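Local coordinates for Low temperature requirement C protein (Listeria monocytogenes, PDB 1Y9I), which probably acts as a phosphatidylglycerophosphatase, a helical-bundle lipid phosphatase of the PgpA family that binds calcium and magnesium ions, at residues 109-120 / 149-160. Residues are numbered along the deposited sequence; the frame is centred on the assembly and turned at random.
Sequences YGSIGFTNYGYI and AIAAAAASRLAH
The Y109 ring, swung to the side opposite its own carbonyl carbon (chi1 -78°), meets an R157 side chain whose CG is anti to the backbone N (chi1 -179°) and whose chain runs extended as far as NE. The two lie alongside each other and point the same way. R157 CB sits over the centre of the Y109 ring, 3.8 Å from its centroid, in a CH-pi contact, and R157 CD continues to 3.3 Å from Y109 OH. The guanidinium stands nearly upright to the ring, the planes 82° apart, with the phenol oxygen at its edge; its NH1 is hydrogen-bonded to N51 of helix 45-56.

One residue earlier in the helix, S156 OG donates to Y109 O at 2.8 Å, approaching from above the carbonyl plane, while I112 CG1 packs against the same hydroxyl. S156 O is gripped in turn by H160 N and by H160 ND1 (3.1 Å), which reach it from opposite faces of its plane, holding the imidazole against its own helix.

Further along, the small A152 lets helix 114-123 settle close: its CB lies 3.7 Å from G113 O and also packs against Y117 CB, and the segment axes approach to 8.4 Å, running in roughly opposite but clearly inclined directions. Beside it a water accepts from N116 ND2 and donates to A152 O. Y117 CE1 rests 3.8 Å from A149 CB, and Y117 OH is bonded to the backbone O of E99, a calcium ligand, so this end of the packing adjoins the binuclear metal site.

Alanines thus permit close helix packing within the bundle; the serine hydroxyl gives Y109 O a donor, fastening the loop before helix 114-123 to helix 143-160, and the water bridges the two helices between buried N116 and A152.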
ATOM      1  N   TYR A 109      -4.718  -3.481 -10.633  1.00 21.51           N
ATOM      2  CA  TYR A 109      -5.445  -4.735 -10.762  1.00 21.94           C
ATOM      3  C   TYR A 109      -5.446  -5.563  -9.479  1.00 21.77           C
ATOM      4  O   TYR A 109      -5.664  -6.774  -9.504  1.00 22.59           O
ATOM      5  CB  TYR A 109      -4.922  -5.543 -11.958  1.00 25.61           C
ATOM      6  CG  TYR A 109      -5.459  -5.008 -13.269  1.00 29.14           C
ATOM      7  CD1 TYR A 109      -6.807  -5.159 -13.599  1.00 30.55           C
ATOM      8  CD2 TYR A 109      -4.644  -4.289 -14.145  1.00 32.10           C
ATOM      9  CE1 TYR A 109      -7.334  -4.605 -14.762  1.00 33.53           C
ATOM     10  CE2 TYR A 109      -5.164  -3.728 -15.315  1.00 35.13           C
ATOM     11  CZ  TYR A 109      -6.510  -3.891 -15.612  1.00 34.42           C
ATOM     12  OH  TYR A 109      -7.040  -3.328 -16.751  1.00 39.53           O
ATOM     13  N   GLY A 110      -5.192  -4.901  -8.353  1.00 22.16           N
ATOM     14  CA  GLY A 110      -5.249  -5.583  -7.070  1.00 20.77           C
ATOM     15  C   GLY A 110      -4.037  -6.301  -6.512  1.00 18.41           C
ATOM     16  O   GLY A 110      -3.017  -6.493  -7.182  1.00 19.10           O
ATOM     17  N   SER A 111      -4.185  -6.715  -5.258  1.00 16.36           N
ATOM     18  CA  SER A 111      -3.139  -7.398  -4.514  1.00 18.51           C
ATOM     19  C   SER A 111      -2.684  -8.737  -5.079  1.00 17.78           C
ATOM     20  O   SER A 111      -1.591  -9.198  -4.754  1.00 17.22           O
ATOM     21  CB  SER A 111      -3.595  -7.597  -3.071  1.00 22.20           C
ATOM     22  OG  SER A 111      -4.820  -8.308  -3.041  1.00 25.67           O
ATOM     23  N   ILE A 112      -3.504  -9.376  -5.907  1.00 17.52           N
ATOM     24  CA  ILE A 112      -3.084 -10.666  -6.446  1.00 20.20           C
ATOM     25  C   ILE A 112      -1.890 -10.537  -7.392  1.00 19.06           C
ATOM     26  O   ILE A 112      -1.329 -11.535  -7.841  1.00 22.12           O
ATOM     27  CB  ILE A 112      -4.224 -11.400  -7.176  1.00 23.26           C
ATOM     28  CG1 ILE A 112      -4.646 -10.637  -8.425  1.00 24.91           C
ATOM     29  CG2 ILE A 112      -5.401 -11.595  -6.230  1.00 22.73           C
ATOM     30  CD1 ILE A 112      -5.490 -11.483  -9.357  1.00 30.50           C
ATOM     31  N   GLY A 113      -1.497  -9.304  -7.688  1.00 15.91           N
ATOM     32  CA  GLY A 113      -0.349  -9.098  -8.553  1.00 16.41           C
ATOM     33  C   GLY A 113       0.928  -8.864  -7.753  1.00 16.63           C
ATOM     34  O   GLY A 113       2.030  -8.875  -8.316  1.00 17.44           O
ATOM     35  N   PHE A 114       0.784  -8.678  -6.441  1.00 16.12           N
ATOM     36  CA  PHE A 114       1.919  -8.416  -5.544  1.00 17.18           C
ATOM     37  C   PHE A 114       3.073  -9.414  -5.653  1.00 17.09           C
ATOM     38  O   PHE A 114       4.214  -9.021  -5.862  1.00 17.42           O
ATOM     39  CB  PHE A 114       1.467  -8.387  -4.070  1.00 18.33           C
ATOM     40  CG  PHE A 114       0.636  -7.184  -3.685  1.00 20.83           C
ATOM     41  CD1 PHE A 114       0.410  -6.135  -4.576  1.00 19.99           C
ATOM     42  CD2 PHE A 114       0.088  -7.101  -2.407  1.00 20.80           C
ATOM     43  CE1 PHE A 114      -0.346  -5.015  -4.195  1.00 20.21           C
ATOM     44  CE2 PHE A 114      -0.669  -5.989  -2.015  1.00 21.64           C
ATOM     45  CZ  PHE A 114      -0.886  -4.945  -2.915  1.00 19.34           C
ATOM     46  N   THR A 115       2.785 -10.705  -5.498  1.00 16.79           N
ATOM     47  CA  THR A 115       3.851 -11.693  -5.556  1.00 17.77           C
ATOM     48  C   THR A 115       4.563 -11.785  -6.912  1.00 17.01           C
ATOM     49  O   THR A 115       5.779 -11.965  -6.956  1.00 15.00           O
ATOM     50  CB  THR A 115       3.342 -13.089  -5.095  1.00 19.92           C
ATOM     51  OG1 THR A 115       2.140 -13.427  -5.792  1.00 24.01           O
ATOM     52  CG2 THR A 115       3.052 -13.068  -3.595  1.00 21.41           C
ATOM     53  N   ASN A 116       3.833 -11.633  -8.012  1.00 16.66           N
ATOM     54  CA  ASN A 116       4.479 -11.694  -9.318  1.00 15.10           C
ATOM     55  C   ASN A 116       5.413 -10.511  -9.520  1.00 15.36           C
ATOM     56  O   ASN A 116       6.432 -10.615 -10.204  1.00 17.34           O
ATOM     57  CB  ASN A 116       3.444 -11.742 -10.448  1.00 15.93           C
ATOM     58  CG  ASN A 116       2.997 -13.161 -10.757  1.00 17.20           C
ATOM     59  OD1 ASN A 116       3.683 -14.120 -10.408  1.00 18.10           O
ATOM     60  ND2 ASN A 116       1.857 -13.300 -11.423  1.00 18.10           N
ATOM     61  N   TYR A 117       5.057  -9.381  -8.923  1.00 16.87           N
ATOM     62  CA  TYR A 117       5.877  -8.177  -9.013  1.00 17.31           C
ATOM     63  C   TYR A 117       7.231  -8.437  -8.342  1.00 18.51           C
ATOM     64  O   TYR A 117       8.287  -8.191  -8.936  1.00 20.48           O
ATOM     65  CB  TYR A 117       5.137  -7.027  -8.327  1.00 19.98           C
ATOM     66  CG  TYR A 117       5.923  -5.747  -8.129  1.00 25.38           C
ATOM     67  CD1 TYR A 117       6.552  -5.112  -9.198  1.00 26.31           C
ATOM     68  CD2 TYR A 117       5.957  -5.125  -6.879  1.00 28.82           C
ATOM     69  CE1 TYR A 117       7.186  -3.879  -9.031  1.00 31.05           C
ATOM     70  CE2 TYR A 117       6.587  -3.899  -6.697  1.00 31.02           C
ATOM     71  CZ  TYR A 117       7.195  -3.278  -7.778  1.00 33.92           C
ATOM     72  OH  TYR A 117       7.784  -2.047  -7.601  1.00 35.08           O
ATOM     73  N   GLY A 118       7.197  -8.957  -7.118  1.00 16.41           N
ATOM     74  CA  GLY A 118       8.432  -9.239  -6.409  1.00 18.52           C
ATOM     75  C   GLY A 118       9.249 -10.329  -7.072  1.00 20.25           C
ATOM     76  O   GLY A 118      10.456 -10.191  -7.250  1.00 21.48           O
ATOM     77  N   TYR A 119       8.581 -11.416  -7.447  1.00 19.71           N
ATOM     78  CA  TYR A 119       9.237 -12.552  -8.079  1.00 20.14           C
ATOM     79  C   TYR A 119       9.965 -12.190  -9.367  1.00 20.80           C
ATOM     80  O   TYR A 119      11.123 -12.560  -9.562  1.00 20.58           O
ATOM     81  CB  TYR A 119       8.199 -13.643  -8.368  1.00 23.76           C
ATOM     82  CG  TYR A 119       8.732 -14.823  -9.156  1.00 26.97           C
ATOM     83  CD1 TYR A 119       9.706 -15.665  -8.618  1.00 27.28           C
ATOM     84  CD2 TYR A 119       8.253 -15.103 -10.435  1.00 30.34           C
ATOM     85  CE1 TYR A 119      10.188 -16.757  -9.333  1.00 30.12           C
ATOM     86  CE2 TYR A 119       8.729 -16.193 -11.161  1.00 32.58           C
ATOM     87  CZ  TYR A 119       9.694 -17.014 -10.602  1.00 32.93           C
ATOM     88  OH  TYR A 119      10.163 -18.095 -11.306  1.00 38.28           O
ATOM     89  N   ILE A 120       9.294 -11.456 -10.249  1.00 19.81           N
ATOM     90  CA  ILE A 120       9.908 -11.104 -11.519  1.00 20.73           C
ATOM     91  C   ILE A 120      11.069 -10.135 -11.329  1.00 20.89           C
ATOM     92  O   ILE A 120      12.029 -10.149 -12.100  1.00 23.02           O
ATOM     93  CB  ILE A 120       8.861 -10.532 -12.510  1.00 20.83           C
ATOM     94  CG1 ILE A 120       9.370 -10.725 -13.944  1.00 20.25           C
ATOM     95  CG2 ILE A 120       8.592  -9.055 -12.216  1.00 19.74           C
ATOM     96  CD1 ILE A 120       8.306 -10.577 -15.012  1.00 25.01           C
ATOM     97  N   ALA A 149       6.262  -4.201 -12.950  1.00 15.78           N
ATOM     98  CA  ALA A 149       4.923  -3.925 -12.432  1.00 15.41           C
ATOM     99  C   ALA A 149       3.850  -3.989 -13.519  1.00 13.78           C
ATOM    100  O   ALA A 149       2.740  -4.467 -13.278  1.00 13.90           O
ATOM    101  CB  ALA A 149       4.896  -2.565 -11.756  1.00 14.88           C
ATOM    102  N   ILE A 150       4.166  -3.487 -14.706  1.00 14.52           N
ATOM    103  CA  ILE A 150       3.204  -3.535 -15.803  1.00 14.42           C
ATOM    104  C   ILE A 150       2.937  -5.006 -16.139  1.00 13.97           C
ATOM    105  O   ILE A 150       1.801  -5.394 -16.395  1.00 15.51           O
ATOM    106  CB  ILE A 150       3.734  -2.800 -17.057  1.00 14.72           C
ATOM    107  CG1 ILE A 150       3.735  -1.287 -16.811  1.00 14.08           C
ATOM    108  CG2 ILE A 150       2.847  -3.111 -18.269  1.00 14.26           C
ATOM    109  CD1 ILE A 150       4.503  -0.479 -17.850  1.00 13.12           C
ATOM    110  N   ALA A 151       3.990  -5.820 -16.122  1.00 14.79           N
ATOM    111  CA  ALA A 151       3.852  -7.250 -16.408  1.00 13.87           C
ATOM    112  C   ALA A 151       2.968  -7.930 -15.359  1.00 15.36           C
ATOM    113  O   ALA A 151       2.070  -8.713 -15.692  1.00 14.51           O
ATOM    114  CB  ALA A 151       5.234  -7.910 -16.441  1.00 13.10           C
ATOM    115  N   ALA A 152       3.229  -7.631 -14.091  1.00 14.77           N
ATOM    116  CA  ALA A 152       2.466  -8.210 -12.995  1.00 13.73           C
ATOM    117  C   ALA A 152       1.009  -7.762 -13.036  1.00 14.81           C
ATOM    118  O   ALA A 152       0.102  -8.548 -12.768  1.00 14.78           O
ATOM    119  CB  ALA A 152       3.096  -7.827 -11.655  1.00 14.61           C
ATOM    120  N   ALA A 153       0.783  -6.491 -13.354  1.00 14.54           N
ATOM    121  CA  ALA A 153      -0.577  -5.977 -13.433  1.00 14.97           C
ATOM    122  C   ALA A 153      -1.304  -6.672 -14.581  1.00 17.86           C
ATOM    123  O   ALA A 153      -2.468  -7.066 -14.440  1.00 18.00           O
ATOM    124  CB  ALA A 153      -0.561  -4.463 -13.652  1.00 17.05           C
ATOM    125  N   ALA A 154      -0.614  -6.816 -15.712  1.00 15.78           N
ATOM    126  CA  ALA A 154      -1.178  -7.463 -16.888  1.00 17.06           C
ATOM    127  C   ALA A 154      -1.482  -8.928 -16.580  1.00 17.04           C
ATOM    128  O   ALA A 154      -2.503  -9.456 -17.016  1.00 18.45           O
ATOM    129  CB  ALA A 154      -0.203  -7.356 -18.073  1.00 15.98           C
ATOM    130  N   ALA A 155      -0.594  -9.583 -15.834  1.00 16.64           N
ATOM    131  CA  ALA A 155      -0.799 -10.985 -15.459  1.00 17.13           C
ATOM    132  C   ALA A 155      -2.028 -11.114 -14.561  1.00 18.09           C
ATOM    133  O   ALA A 155      -2.760 -12.108 -14.620  1.00 18.59           O
ATOM    134  CB  ALA A 155       0.434 -11.527 -14.733  1.00 16.12           C
ATOM    135  N   SER A 156      -2.250 -10.105 -13.724  1.00 17.08           N
ATOM    136  CA  SER A 156      -3.399 -10.097 -12.822  1.00 17.28           C
ATOM    137  C   SER A 156      -4.694  -9.912 -13.611  1.00 15.36           C
ATOM    138  O   SER A 156      -5.697 -10.589 -13.355  1.00 17.55           O
ATOM    139  CB  SER A 156      -3.244  -8.971 -11.798  1.00 17.10           C
ATOM    140  OG  SER A 156      -4.425  -8.829 -11.036  1.00 25.89           O
ATOM    141  N   ARG A 157      -4.679  -8.999 -14.576  1.00 15.84           N
ATOM    142  CA  ARG A 157      -5.875  -8.781 -15.383  1.00 16.67           C
ATOM    143  C   ARG A 157      -6.222 -10.083 -16.110  1.00 18.33           C
ATOM    144  O   ARG A 157      -7.390 -10.463 -16.215  1.00 19.24           O
ATOM    145  CB  ARG A 157      -5.652  -7.656 -16.399  1.00 17.24           C
ATOM    146  CG  ARG A 157      -6.896  -7.374 -17.249  1.00 20.03           C
ATOM    147  CD  ARG A 157      -6.681  -6.249 -18.246  1.00 21.04           C
ATOM    148  NE  ARG A 157      -7.929  -5.900 -18.923  1.00 26.50           N
ATOM    149  CZ  ARG A 157      -8.558  -6.690 -19.789  1.00 27.99           C
ATOM    150  NH1 ARG A 157      -8.051  -7.879 -20.094  1.00 26.44           N
ATOM    151  NH2 ARG A 157      -9.704  -6.301 -20.337  1.00 29.77           N
ATOM    152  N   LEU A 158      -5.194 -10.765 -16.599  1.00 18.24           N
ATOM    153  CA  LEU A 158      -5.368 -12.028 -17.305  1.00 19.74           C
ATOM    154  C   LEU A 158      -6.007 -13.049 -16.358  1.00 21.38           C
ATOM    155  O   LEU A 158      -6.964 -13.728 -16.723  1.00 22.22           O
ATOM    156  CB  LEU A 158      -4.005 -12.528 -17.807  1.00 21.73           C
ATOM    157  CG  LEU A 158      -3.918 -13.794 -18.667  1.00 25.89           C
ATOM    158  CD1 LEU A 158      -2.541 -13.877 -19.316  1.00 27.81           C
ATOM    159  CD2 LEU A 158      -4.177 -15.022 -17.812  1.00 28.94           C
ATOM    160  N   ALA A 159      -5.477 -13.155 -15.142  1.00 21.32           N
ATOM    161  CA  ALA A 159      -6.020 -14.096 -14.163  1.00 22.12           C
ATOM    162  C   ALA A 159      -7.513 -13.854 -13.966  1.00 24.40           C
ATOM    163  O   ALA A 159      -8.305 -14.804 -13.916  1.00 24.25           O
ATOM    164  CB  ALA A 159      -5.290 -13.960 -12.838  1.00 24.19           C
ATOM    165  N   HIS A 160      -7.899 -12.585 -13.855  1.00 24.50           N
ATOM    166  CA  HIS A 160      -9.307 -12.241 -13.675  1.00 29.14           C
ATOM    167  C   HIS A 160     -10.125 -12.556 -14.921  1.00 31.22           C
ATOM    168  O   HIS A 160     -11.335 -12.765 -14.838  1.00 32.14           O
ATOM    169  CB  HIS A 160      -9.478 -10.756 -13.342  1.00 29.81           C
ATOM    170  CG  HIS A 160      -9.269 -10.428 -11.896  1.00 33.07           C
ATOM    171  ND1 HIS A 160      -8.023 -10.185 -11.358  1.00 35.83           N
ATOM    172  CD2 HIS A 160     -10.148 -10.315 -10.872  1.00 34.44           C
ATOM    173  CE1 HIS A 160      -8.145  -9.936 -10.066  1.00 35.08           C
ATOM    174  NE2 HIS A 160      -9.424 -10.009  -9.746  1.00 34.85           N
TER
HETATM  175  O   HOH W   1       0.169 -11.015 -11.351  1.00 23.26           O